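Local coordinates for hypothetical Membrane Spanning Protein (Bacillus cereus, PDB 2FB5) that probably condenses two ATP molecules into the signalling nucleotide cyclic di-AMP as one of three paralogous diadenylate cyclases, and is probably required for efficient spore formation, at residues 29-34 and 44-49. Numbering follows the deposited sequence.
Sequences LSIMRN and LCKMED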
loop_
_atom_site.group_PDB
_atom_site.type_symbol
_atom_site.label_atom_id
_atom_site.label_comp_id
_atom_site.label_asym_id
_atom_site.label_seq_id
_atom_site.Cartn_x
_atom_site.Cartn_y
_atom_site.Cartn_z
ATOM N N LEU A 29 -2.034 35.645 3.385
ATOM C CA LEU A 29 -0.871 36.404 2.919
ATOM C C LEU A 29 -1.182 37.183 1.639
ATOM O O LEU A 29 -0.792 38.349 1.506
ATOM C CB LEU A 29 0.363 35.504 2.714
ATOM C CG LEU A 29 1.018 35.023 4.020
ATOM C CD1 LEU A 29 1.950 33.860 3.742
ATOM C CD2 LEU A 29 1.737 36.162 4.769
ATOM N N SER A 30 -1.885 36.548 0.697
ATOM C CA SER A 30 -2.233 37.244 -0.543
ATOM C C SER A 30 -3.185 38.415 -0.258
ATOM O O SER A 30 -3.037 39.473 -0.858
ATOM C CB SER A 30 -2.792 36.285 -1.607
ATOM O OG SER A 30 -4.142 35.959 -1.325
ATOM N N ILE A 31 -4.113 38.246 0.685
ATOM C CA ILE A 31 -4.989 39.334 1.132
ATOM C C ILE A 31 -4.140 40.504 1.648
ATOM O O ILE A 31 -4.316 41.655 1.241
ATOM C CB ILE A 31 -5.977 38.881 2.253
ATOM C CG1 ILE A 31 -6.959 37.817 1.750
ATOM C CG2 ILE A 31 -6.774 40.071 2.817
ATOM C CD1 ILE A 31 -7.696 38.197 0.485
ATOM N N MET A 32 -3.213 40.187 2.542
ATOM C CA MET A 32 -2.322 41.169 3.142
ATOM C C MET A 32 -1.508 41.892 2.054
ATOM O O MET A 32 -1.351 43.106 2.094
ATOM C CB MET A 32 -1.418 40.418 4.127
ATOM C CG MET A 32 -0.472 41.221 4.972
ATOM S SD MET A 32 0.423 40.106 6.104
ATOM C CE MET A 32 -0.932 38.993 6.625
ATOM N N ARG A 33 -1.023 41.144 1.068
ATOM C CA ARG A 33 -0.191 41.719 0.005
ATOM C C ARG A 33 -0.964 42.741 -0.849
ATOM O O ARG A 33 -0.408 43.755 -1.284
ATOM C CB ARG A 33 0.401 40.615 -0.865
ATOM C CG ARG A 33 1.470 41.088 -1.839
ATOM C CD ARG A 33 2.133 39.931 -2.619
ATOM N NE ARG A 33 1.272 38.756 -2.802
ATOM C CZ ARG A 33 0.277 38.665 -3.688
ATOM N NH1 ARG A 33 -0.442 37.550 -3.764
ATOM N NH2 ARG A 33 -0.010 39.683 -4.490
ATOM N N ASN A 34 -2.242 42.473 -1.082
ATOM C CA ASN A 34 -3.093 43.419 -1.790
ATOM C C ASN A 34 -3.553 44.568 -0.887
ATOM O O ASN A 34 -3.617 45.717 -1.337
ATOM C CB ASN A 34 -4.301 42.716 -2.428
ATOM C CG ASN A 34 -3.923 41.901 -3.661
ATOM O OD1 ASN A 34 -4.060 40.675 -3.674
ATOM N ND2 ASN A 34 -3.441 42.575 -4.694
ATOM N N LEU A 44 -0.882 45.417 9.847
ATOM C CA LEU A 44 -0.392 44.997 11.148
ATOM C C LEU A 44 -1.491 44.331 11.986
ATOM O O LEU A 44 -1.201 43.498 12.841
ATOM C CB LEU A 44 0.230 46.183 11.909
ATOM C CG LEU A 44 1.550 46.735 11.345
ATOM C CD1 LEU A 44 1.950 47.987 12.098
ATOM C CD2 LEU A 44 2.679 45.710 11.399
ATOM N N CYS A 45 -2.746 44.681 11.721
ATOM C CA CYS A 45 -3.862 44.082 12.436
ATOM C C CYS A 45 -4.067 42.601 12.086
ATOM O O CYS A 45 -4.805 41.901 12.770
ATOM C CB CYS A 45 -5.147 44.886 12.190
ATOM S SG CYS A 45 -5.787 44.707 10.532
ATOM N N LYS A 46 -3.406 42.123 11.034
ATOM C CA LYS A 46 -3.568 40.735 10.582
ATOM C C LYS A 46 -2.431 39.796 10.988
ATOM O O LYS A 46 -2.499 38.591 10.724
ATOM C CB LYS A 46 -3.729 40.684 9.059
ATOM C CG LYS A 46 -4.997 41.330 8.543
ATOM C CD LYS A 46 -6.243 40.566 8.972
ATOM C CE LYS A 46 -7.482 41.133 8.292
ATOM N NZ LYS A 46 -7.266 41.217 6.807
ATOM N N MET A 47 -1.400 40.343 11.628
ATOM C CA MET A 47 -0.193 39.574 11.953
ATOM C C MET A 47 -0.426 38.453 12.970
ATOM O O MET A 47 0.102 37.354 12.809
ATOM C CB MET A 47 0.927 40.500 12.424
ATOM C CG MET A 47 1.503 41.393 11.331
ATOM S SD MET A 47 2.349 40.557 9.966
ATOM C CE MET A 47 2.338 41.921 8.810
ATOM N N GLU A 48 -1.207 38.739 14.010
ATOM C CA GLU A 48 -1.602 37.741 15.004
ATOM C C GLU A 48 -2.267 36.542 14.315
ATOM O O GLU A 48 -1.871 35.399 14.544
ATOM C CB GLU A 48 -2.536 38.377 16.044
ATOM C CG GLU A 48 -3.375 37.407 16.882
ATOM C CD GLU A 48 -4.692 38.029 17.357
ATOM O OE1 GLU A 48 -5.349 38.736 16.551
ATOM O OE2 GLU A 48 -5.081 37.803 18.531
ATOM N N ASP A 49 -3.251 36.819 13.457
ATOM C CA ASP A 49 -3.936 35.787 12.669
ATOM C C ASP A 49 -2.960 34.904 11.883
ATOM O O ASP A 49 -2.990 33.680 12.011
ATOM C CB ASP A 49 -4.949 36.424 11.715
ATOM C CG ASP A 49 -6.146 37.033 12.444
ATOM O OD1 ASP A 49 -6.346 36.734 13.647
ATOM O OD2 ASP A 49 -6.891 37.814 11.805
#
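M32 reaches across from the end of one helix to meet M47, the first residue of helix 47-70, and K46, which ends the short 3-10 turn leading into it. Its SD lies 3.8 Å from CE of M47, the two thioether chains crossing at about a right angle, so that the methyl end of one rests against the sulfur of the other. The terminal methyl of M32 turns elsewhere: CE comes to 4.1 Å from CB of K46, as the two side chains run past each other in opposite directions. M32 can serve both neighbours because its CG is anti to the backbone N (chi1 -175°) and the chain stays extended until it bends at chi3, -42°, which separates the directions of sulfur and methyl. M47 starts out pointing away from the helix opposite, but chi1 (-69°) turns CG back toward it, and the bent chain carries CE on to the sulfur; an unbranched, flexible chain suits such a detour. These residues lie near the turn of a helical hairpin, in which helix 4-35 and helix 47-70 run antiparallel within the N-terminal region of this CdaS-type cyclase, far from the centre of the chain. Neither a hydrogen bond nor a salt bridge links the two segments, and the CA atoms of M32 and K46 are 7.6 Å apart. Along one flank of the methionines, K46 sends its long chain toward the first helix, where NZ passes 4.2 Å from CG2 of I31. Lysine fits this margin since its CB can rest against the methyl of M32 while the chain carries the ammonium on to a weak, long ion pair with E28. Further along the hairpin, I50 of helix 47-70 touches both M32 and L29, extending the apolar seam and helping to bury M32.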